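PDB 5CWW: nucleoporin NUP82 from Chaetomium thermophilum, which probably serves as a structural component of the nuclear pore complex and docks transport factors, this chain being its N-terminal beta-propeller domain. Local coordinates for residues Ala101-Ala104 and Gly105-Ile108; Pro286-Pro289 and Gln290-Pro294; Leu12-Ala16 and Pro17-Leu21. All coordinates share one frame; numbering follows the deposited sequence.

Three local turns sit at different places in a beta-propeller domain, one in the N-terminal loop and two at strand entries. Along the chain interaction 3 comes first, before strand 49-52, then interaction 1, leading into strand 106-110, and interaction 2 after strand 281-284. Interactions 1 and 3 share one edge of the domain, their centres about 12 Å apart, and they touch: Tyr106 CD1 packs on Leu21 CD2 at 3.5 Å, and Thr103 CG2 on Pro17 CB at 3.8 Å. The N-terminal segment rests on the last strand of the first four-stranded sheet. Interaction 2 belongs to another blade, centre-to-centre about 39 Å from interaction 1 and about 43 Å from interaction 3.

Interaction 1 of 3, residues Ala101-Ala104 and Gly105-Ile108; sequences AATA and GYRI
Tyr106 and Thr103 meet where the chain turns into strand 106-110. The methyl CG2 of Thr103 lies 3.9 Å from Tyr106 CB, while Thr103 CB approaches the tyrosine ring at its edge, near the ring plane, by CD2. With CG anti to the backbone N (chi1 175°), the aromatic ring leads away from the turn, leaving its root rather than its hydroxyl in this contact. The backbone beneath is a type II beta turn from Thr103 to Tyr106, closed by a weak bond from Tyr106 N to Thr103 O at 3.4 Å. Gly105 takes its third position with positive phi (74°); a beta carbon there would run into the carbonyl oxygen of Ala104, so the residue illustrates why such turns suit glycine.

The arginine chain of Arg107, bent at chi2 (-71°), folds back past the turn to Ala101, whose methyl sits over one face of the guanidinium, displaced toward the rim, with Ala101 CB 3.7 Å from Arg107 NH1. Its NE is bonded to His147 O while Phe156 supplies a cation-pi partner. Gly105 pairs by its backbone with Asp68 and Leu148, and Arg107 with Trp66, as part of the antiparallel pairing of strand 106-110, the last strand of its four-stranded sheet, with strand 63-68.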
# COMPACT_ATOMS: atom_id res chain seq x y z
N ALA B 101 -25.42 25.35 -11.95
CA ALA B 101 -26.80 25.18 -11.53
C ALA B 101 -27.76 25.36 -12.71
O ALA B 101 -28.90 24.91 -12.66
CB ALA B 101 -27.15 26.16 -10.42
N ALA B 102 -27.29 26.03 -13.76
CA ALA B 102 -28.09 26.24 -14.96
C ALA B 102 -28.02 25.04 -15.90
O ALA B 102 -28.85 24.89 -16.79
CB ALA B 102 -27.64 27.50 -15.68
N THR B 103 -27.01 24.19 -15.70
CA THR B 103 -26.81 23.01 -16.54
C THR B 103 -27.29 21.76 -15.82
O THR B 103 -26.81 21.44 -14.72
CB THR B 103 -25.33 22.85 -16.92
OG1 THR B 103 -24.82 24.09 -17.43
CG2 THR B 103 -25.16 21.76 -17.98
N ALA B 104 -28.22 21.05 -16.44
CA ALA B 104 -28.76 19.82 -15.87
C ALA B 104 -27.71 18.72 -15.86
O ALA B 104 -27.01 18.50 -16.85
CB ALA B 104 -29.99 19.37 -16.64
N GLY B 105 -27.60 18.02 -14.73
CA GLY B 105 -26.67 16.90 -14.62
C GLY B 105 -25.22 17.33 -14.51
O GLY B 105 -24.32 16.53 -14.75
N TYR B 106 -24.99 18.59 -14.15
CA TYR B 106 -23.64 19.12 -14.00
C TYR B 106 -23.56 20.12 -12.85
O TYR B 106 -24.38 21.03 -12.76
CB TYR B 106 -23.17 19.78 -15.30
CG TYR B 106 -21.82 20.45 -15.17
CD1 TYR B 106 -20.66 19.70 -15.02
CD2 TYR B 106 -21.71 21.84 -15.20
CE1 TYR B 106 -19.43 20.31 -14.91
CE2 TYR B 106 -20.47 22.45 -15.09
CZ TYR B 106 -19.34 21.69 -14.94
OH TYR B 106 -18.11 22.29 -14.82
N ARG B 107 -22.57 19.93 -11.99
CA ARG B 107 -22.36 20.82 -10.85
C ARG B 107 -20.87 20.94 -10.54
O ARG B 107 -20.10 20.01 -10.79
CB ARG B 107 -23.10 20.30 -9.61
CG ARG B 107 -24.54 20.79 -9.49
CD ARG B 107 -24.60 22.27 -9.13
NE ARG B 107 -25.78 22.59 -8.34
CZ ARG B 107 -25.97 23.74 -7.69
NH1 ARG B 107 -25.05 24.69 -7.74
NH2 ARG B 107 -27.08 23.93 -7.00
N ILE B 108 -20.47 22.09 -10.01
CA ILE B 108 -19.09 22.32 -9.62
C ILE B 108 -18.96 22.12 -8.11
O ILE B 108 -19.83 22.54 -7.35
CB ILE B 108 -18.60 23.73 -10.02
CG1 ILE B 108 -17.13 23.69 -10.46
CG2 ILE B 108 -18.81 24.76 -8.90
CD1 ILE B 108 -16.94 23.13 -11.84

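Interaction 2 of 3, residues Pro286-Pro289 and Gln290-Pro294; sequences PLLP and QRWTP
Leu288 lays its isobutyl group on the indole of Trp292, four residues further on, across a bend in the chain. Its CB points toward the tryptophan but stops short of it, as does CG; the branch beyond does the touching. CG stands anti to the carbonyl carbon (chi1 -74°), which aims the branch at the indole, and the second torsion, with CD1 anti to CA, turns the two methyls onto it. CD1 lies over the face of the five-membered ring, 3.9 Å from its centroid and only 12° off the ring normal, a well-centred CH-pi contact in which Trp292 CE2 is the nearest ring atom. CD2 meets the indole between its base and its six-membered ring: Leu288 CD2 is 4.0 Å from Trp292 CG, with Trp292 CB, CD2 and CE3 at similar range. For its part, the tryptophan holds CG between its backbone N and carbonyl carbon (chi1 56°), and NE1 donates to Thr358 O, tying the rotation of the ring to strand 354-358.

No hydrogen bond joins the two halves of the bend. The Pro289 ring lies against the following backbone, with Pro289 CG 3.3 Å from Arg291 O. Outside partners take up the polar backbone, Leu288 O receiving Arg359 NE and Gln290 N giving to Glu203 OE2. Helix 321-338 adds apolar cover, Trp333 on Leu288 and Ile337 on Trp292.

The bend carries the chain from strand 281-284, third in its antiparallel sheet, into strand 291-292, which pairs with strand 354-358. It opens the long helical insertion that precedes strand 369-370, the last strand of the sheet that holds 281-284, an elaboration on a beta-propeller blade.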
# COMPACT_ATOMS: atom_id res chain seq x y z
N PRO B 286 -3.72 -9.95 10.69
CA PRO B 286 -4.98 -9.29 10.35
C PRO B 286 -5.02 -7.82 10.76
O PRO B 286 -4.87 -7.51 11.94
CB PRO B 286 -6.01 -10.09 11.14
CG PRO B 286 -5.28 -10.49 12.37
CD PRO B 286 -3.80 -10.59 12.02
N LEU B 287 -5.23 -6.93 9.80
CA LEU B 287 -5.34 -5.50 10.07
C LEU B 287 -6.81 -5.10 10.15
O LEU B 287 -7.51 -5.11 9.13
CB LEU B 287 -4.62 -4.68 9.00
CG LEU B 287 -4.62 -3.17 9.21
CD1 LEU B 287 -3.83 -2.79 10.45
CD2 LEU B 287 -4.07 -2.46 7.98
N LEU B 288 -7.27 -4.76 11.35
CA LEU B 288 -8.67 -4.40 11.57
C LEU B 288 -8.80 -3.07 12.30
O LEU B 288 -7.96 -2.73 13.14
CB LEU B 288 -9.37 -5.50 12.38
CG LEU B 288 -9.70 -6.80 11.65
CD1 LEU B 288 -10.17 -7.85 12.65
CD2 LEU B 288 -10.77 -6.59 10.59
N PRO B 289 -9.85 -2.30 11.99
CA PRO B 289 -10.17 -1.16 12.86
C PRO B 289 -10.71 -1.64 14.20
O PRO B 289 -10.91 -2.84 14.37
CB PRO B 289 -11.22 -0.38 12.06
CG PRO B 289 -11.77 -1.36 11.08
CD PRO B 289 -10.68 -2.32 10.78
N GLN B 290 -10.94 -0.72 15.14
CA GLN B 290 -11.42 -1.08 16.47
C GLN B 290 -12.72 -1.86 16.40
O GLN B 290 -12.98 -2.73 17.23
CB GLN B 290 -11.61 0.17 17.33
CG GLN B 290 -10.32 0.89 17.66
CD GLN B 290 -10.53 2.07 18.59
OE1 GLN B 290 -9.82 2.21 19.59
NE2 GLN B 290 -11.51 2.91 18.28
N ARG B 291 -13.54 -1.53 15.41
CA ARG B 291 -14.81 -2.21 15.19
C ARG B 291 -14.93 -2.57 13.71
O ARG B 291 -14.50 -1.81 12.85
CB ARG B 291 -15.97 -1.33 15.63
CG ARG B 291 -16.21 -1.33 17.14
CD ARG B 291 -17.16 -0.23 17.56
NE ARG B 291 -16.46 1.03 17.82
CZ ARG B 291 -15.92 1.38 18.99
NH1 ARG B 291 -16.00 0.56 20.03
NH2 ARG B 291 -15.31 2.54 19.12
N TRP B 292 -15.52 -3.73 13.43
CA TRP B 292 -15.56 -4.24 12.06
C TRP B 292 -16.83 -5.05 11.79
O TRP B 292 -17.45 -5.59 12.71
CB TRP B 292 -14.32 -5.08 11.77
CG TRP B 292 -14.11 -6.22 12.73
CD1 TRP B 292 -13.85 -6.14 14.07
CD2 TRP B 292 -14.13 -7.62 12.42
NE1 TRP B 292 -13.72 -7.39 14.61
CE2 TRP B 292 -13.88 -8.32 13.62
CE3 TRP B 292 -14.33 -8.35 11.24
CZ2 TRP B 292 -13.84 -9.71 13.67
CZ3 TRP B 292 -14.29 -9.73 11.30
CH2 TRP B 292 -14.04 -10.40 12.50
N THR B 293 -17.19 -5.13 10.51
CA THR B 293 -18.40 -5.82 10.07
C THR B 293 -18.04 -6.90 9.04
O THR B 293 -17.69 -6.57 7.91
CB THR B 293 -19.41 -4.85 9.44
OG1 THR B 293 -19.81 -3.89 10.42
CG2 THR B 293 -20.64 -5.59 8.92
N PRO B 294 -18.11 -8.18 9.43
CA PRO B 294 -17.84 -9.26 8.48
C PRO B 294 -19.09 -9.74 7.76
O PRO B 294 -20.18 -9.66 8.33
CB PRO B 294 -17.28 -10.36 9.38
CG PRO B 294 -18.01 -10.18 10.66
CD PRO B 294 -18.28 -8.70 10.81

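Interaction 3 of 3, residues Leu12-Ala16 and Pro17-Leu21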
# COMPACT_ATOMS: atom_id res chain seq x y z
N LEU B 12 -20.04 13.97 -24.98
CA LEU B 12 -18.96 14.26 -24.05
C LEU B 12 -17.92 15.17 -24.69
O LEU B 12 -16.92 15.53 -24.06
CB LEU B 12 -18.29 12.96 -23.57
CG LEU B 12 -19.09 12.09 -22.58
CD1 LEU B 12 -18.31 10.82 -22.26
CD2 LEU B 12 -19.41 12.85 -21.30
N ASN B 13 -18.16 15.55 -25.94
CA ASN B 13 -17.28 16.47 -26.65
C ASN B 13 -17.94 17.83 -26.84
O ASN B 13 -19.16 17.93 -26.95
CB ASN B 13 -16.88 15.90 -28.01
CG ASN B 13 -16.12 14.59 -27.90
OD1 ASN B 13 -16.41 13.63 -28.61
ND2 ASN B 13 -15.13 14.55 -27.01
N GLU B 14 -17.12 18.88 -26.88
CA GLU B 14 -17.60 20.24 -27.07
C GLU B 14 -18.43 20.33 -28.36
O GLU B 14 -18.11 19.67 -29.34
CB GLU B 14 -16.40 21.20 -27.13
CG GLU B 14 -16.74 22.66 -26.83
CD GLU B 14 -15.50 23.53 -26.70
OE1 GLU B 14 -15.65 24.77 -26.72
OE2 GLU B 14 -14.39 22.98 -26.57
N PRO B 15 -19.50 21.15 -28.36
CA PRO B 15 -20.01 22.03 -27.30
C PRO B 15 -21.05 21.37 -26.39
O PRO B 15 -21.89 22.07 -25.83
CB PRO B 15 -20.63 23.18 -28.09
CG PRO B 15 -21.17 22.51 -29.31
CD PRO B 15 -20.22 21.37 -29.62
N ALA B 16 -21.00 20.05 -26.25
CA ALA B 16 -21.93 19.35 -25.37
C ALA B 16 -21.66 19.73 -23.92
O ALA B 16 -20.52 20.04 -23.55
CB ALA B 16 -21.82 17.84 -25.55
N PRO B 17 -22.71 19.72 -23.08
CA PRO B 17 -22.55 20.10 -21.67
C PRO B 17 -21.66 19.12 -20.90
O PRO B 17 -21.01 19.51 -19.93
CB PRO B 17 -23.98 20.08 -21.13
CG PRO B 17 -24.70 19.12 -22.01
CD PRO B 17 -24.08 19.27 -23.37
N GLY B 18 -21.64 17.86 -21.33
CA GLY B 18 -20.85 16.85 -20.67
C GLY B 18 -19.36 17.13 -20.75
O GLY B 18 -18.59 16.68 -19.89
N HIS B 19 -18.95 17.86 -21.77
CA HIS B 19 -17.53 18.16 -21.98
C HIS B 19 -17.00 19.11 -20.91
O HIS B 19 -15.79 19.20 -20.70
CB HIS B 19 -17.31 18.76 -23.37
CG HIS B 19 -15.86 18.98 -23.70
ND1 HIS B 19 -14.98 17.94 -23.90
CD2 HIS B 19 -15.15 20.12 -23.87
CE1 HIS B 19 -13.78 18.43 -24.17
NE2 HIS B 19 -13.86 19.75 -24.17
N LYS B 20 -17.90 19.82 -20.24
CA LYS B 20 -17.51 20.77 -19.21
C LYS B 20 -16.81 20.07 -18.04
O LYS B 20 -16.03 20.68 -17.32
CB LYS B 20 -18.73 21.54 -18.70
CG LYS B 20 -19.37 22.45 -19.73
CD LYS B 20 -20.53 23.23 -19.13
CE LYS B 20 -21.17 24.16 -20.16
NZ LYS B 20 -20.23 25.21 -20.64
N LEU B 21 -17.10 18.78 -17.87
CA LEU B 21 -16.50 17.99 -16.81
C LEU B 21 -14.99 17.84 -16.98
O LEU B 21 -14.27 17.59 -16.01
CB LEU B 21 -17.14 16.60 -16.76
CG LEU B 21 -18.59 16.53 -16.27
CD1 LEU B 21 -19.19 15.18 -16.59
CD2 LEU B 21 -18.65 16.80 -14.77
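The chain doubles back so that the CA atoms of Leu12 and His19 come within 4.6 Å, passing through a turn with a cis peptide before Pro15 and on into a 3-10 segment at 17-21. A backbone bond across the junction runs from His19 N to Ala16 O at 3.2 Å.

The imidazole of His19 lies against the backbone of residues 12-14. Because CG is anti to the backbone N (chi1 -175°), the ring swings back over the incoming chain, where ND1 donates to Leu12 O at 3.1 Å. That oxygen lies nearly in the ring plane, although the bond is somewhat bent, with an N-H...O angle of 142°. One face of the same ring is covered by the peptide nitrogen of Glu14, 3.4 Å from His19 CG, and Glu14 CB packs against His19 CD2 at 3.7 Å. The extended glutamate carries its carboxylate out past the CD2-NE2 rim, on the side that Glu14 N covers, the two planes being 19° apart; Glu14 OE2 and His19 NE2 remain 4.1 Å from each other, too far for a bond. Ala16 and Pro17 touch Trp76 of helix 69-77, while strand 585-589 meets Leu12 by Ala587 and the histidine by Pro585.

A leucine here has no N-H to offer Leu12 O, and the doubled-back segment would probably be less firmly tied. One imidazole thus does two jobs, hydrogen bonding through its edge and packing through its face; the carboxylate of Glu14 nearby might favour a protonated ring, though the ND1 donor fits a neutral histidine as well.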